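Local coordinates for protein periphilin-1 (Homo sapiens, PDB 6SWG) that probably serves as a subunit of the HUSH transcriptional silencing complex, its C-terminal helical hairpin packing against a partner protein, at residues T23-I28 with F86-D91. Residues are numbered along the deposited sequence; the frame is centred on the assembly and turned at random.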
# COMPACT_ATOMS: atom_id res chain seq x y z
N THR B 23 8.15 14.23 31.71
CA THR B 23 8.80 13.49 30.64
C THR B 23 7.92 12.31 30.23
O THR B 23 7.78 12.00 29.03
CB THR B 23 10.15 12.96 31.10
OG1 THR B 23 11.03 14.04 31.43
CG2 THR B 23 10.79 12.11 30.02
N ARG B 24 7.33 11.66 31.23
CA ARG B 24 6.68 10.38 30.98
C ARG B 24 5.33 10.60 30.33
O ARG B 24 4.93 9.85 29.43
CB ARG B 24 6.55 9.61 32.30
CG ARG B 24 5.42 8.62 32.36
CD ARG B 24 5.24 7.93 33.76
NE ARG B 24 4.46 6.69 33.59
CZ ARG B 24 3.12 6.65 33.56
NH1 ARG B 24 2.50 5.50 33.39
NH2 ARG B 24 2.36 7.74 33.75
N SER B 25 4.61 11.63 30.79
CA SER B 25 3.36 11.98 30.13
C SER B 25 3.63 12.37 28.69
O SER B 25 2.89 11.96 27.79
CB SER B 25 2.65 13.09 30.89
OG SER B 25 3.23 14.35 30.61
N LYS B 26 4.69 13.12 28.46
CA LYS B 26 4.99 13.51 27.09
C LYS B 26 5.33 12.30 26.22
O LYS B 26 4.89 12.23 25.07
CB LYS B 26 6.14 14.51 27.03
CG LYS B 26 5.80 15.87 27.55
CD LYS B 26 7.05 16.74 27.50
CE LYS B 26 7.01 17.81 28.57
NZ LYS B 26 8.35 18.46 28.74
N ALA B 27 6.12 11.36 26.75
CA ALA B 27 6.48 10.15 25.99
C ALA B 27 5.24 9.35 25.60
O ALA B 27 5.11 8.92 24.44
CB ALA B 27 7.42 9.27 26.82
N ILE B 28 4.31 9.15 26.56
CA ILE B 28 3.08 8.41 26.27
C ILE B 28 2.27 9.17 25.23
O ILE B 28 1.73 8.58 24.30
CB ILE B 28 2.26 8.16 27.56
CG1 ILE B 28 3.06 7.28 28.53
CG2 ILE B 28 0.92 7.52 27.26
CD1 ILE B 28 2.47 7.20 29.94
N PHE B 86 4.55 -0.15 25.38
CA PHE B 86 5.39 1.01 25.60
C PHE B 86 5.30 1.45 27.04
O PHE B 86 6.31 1.44 27.77
CB PHE B 86 4.94 2.12 24.68
CG PHE B 86 5.70 3.40 24.85
CD1 PHE B 86 5.31 4.33 25.78
CD2 PHE B 86 6.79 3.67 24.04
CE1 PHE B 86 5.99 5.49 25.92
CE2 PHE B 86 7.48 4.84 24.17
CZ PHE B 86 7.07 5.77 25.11
N ILE B 87 4.08 1.64 27.54
CA ILE B 87 3.96 2.05 28.91
C ILE B 87 4.66 1.04 29.81
O ILE B 87 5.50 1.41 30.64
CB ILE B 87 2.48 2.25 29.28
CG1 ILE B 87 1.90 3.42 28.51
CG2 ILE B 87 2.35 2.41 30.74
CD1 ILE B 87 0.31 3.45 28.59
N ALA B 88 4.36 -0.27 29.64
CA ALA B 88 4.96 -1.27 30.54
C ALA B 88 6.51 -1.18 30.49
O ALA B 88 7.18 -1.09 31.54
CB ALA B 88 4.44 -2.67 30.21
N GLU B 89 7.08 -1.10 29.27
CA GLU B 89 8.55 -1.00 29.15
C GLU B 89 9.06 0.22 29.90
O GLU B 89 9.97 0.14 30.76
CB GLU B 89 8.97 -0.93 27.68
CG GLU B 89 8.90 -2.24 26.93
CD GLU B 89 9.92 -3.25 27.43
OE1 GLU B 89 9.79 -4.47 27.22
OE2 GLU B 89 10.92 -2.85 28.06
N TYR B 90 8.39 1.35 29.70
CA TYR B 90 8.85 2.58 30.32
C TYR B 90 8.80 2.46 31.84
O TYR B 90 9.68 2.97 32.53
CB TYR B 90 7.96 3.74 29.88
CG TYR B 90 8.54 5.09 30.14
CD1 TYR B 90 9.22 5.75 29.11
CD2 TYR B 90 8.41 5.72 31.37
CE1 TYR B 90 9.73 6.99 29.28
CE2 TYR B 90 8.95 7.02 31.57
CZ TYR B 90 9.61 7.63 30.50
OH TYR B 90 10.19 8.88 30.54
N ASP B 91 7.75 1.85 32.36
CA ASP B 91 7.58 1.86 33.80
C ASP B 91 8.34 0.72 34.44
O ASP B 91 8.11 0.45 35.62
CB ASP B 91 6.08 1.73 34.20
CG ASP B 91 5.25 3.01 33.86
OD1 ASP B 91 5.94 4.03 33.63
OD2 ASP B 91 3.98 2.99 33.80
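Arg24 and Asp91 meet side-on across two neighbouring helices, a textbook two-pronged salt bridge that here sits beside a small apolar core. Each carboxylate oxygen takes one nitrogen through its syn lone pair: Arg24 NE reaches Asp91 OD1 at 3.0 Å, and Arg24 NH1 reaches Asp91 OD2 at 2.9 Å. The two planes lie only 23° apart, a nearly coplanar pairing that limits rotation of the guanidinium. Arg24 gets there with CG anti to its own backbone nitrogen (chi1 154°) and an extended chain as far as NE, while Ile28 CD1 covers one face of the guanidinium. The remaining terminal nitrogen, NH2, bonds to the backbone of another protein's chain, so one arginine links both helices to the partner. With an alanine in place of Arg24, the Asp91 carboxylate would probably lose its mate and the partner's backbone this donor.

The setting is an antiparallel helical hairpin with helix 23-56 and helix 61-93 as its arms; segments 23-28 and 86-91, at the end remote from the connecting turn, run at 155° to each other. The more deeply packed side centres on Ile28, the buried residue of the group, whose CG1 lies 4.0 Å from Ile87 CG1; apolar side chains of the partner chain pack on both isoleucines. Next to them Ala27 CB meets the edge of the Phe86 ring, in its plane, 3.9 Å from CZ. The Tyr90 ring reaches in between Ala27 CB, 4.1 Å from CE1, and Arg24 CB, 3.6 Å from CE2. Exposed Asp91 and Thr23 make up the solvent side, Thr23 at the start of helix 23-56 offering its methyl CG2 to Tyr90 OH.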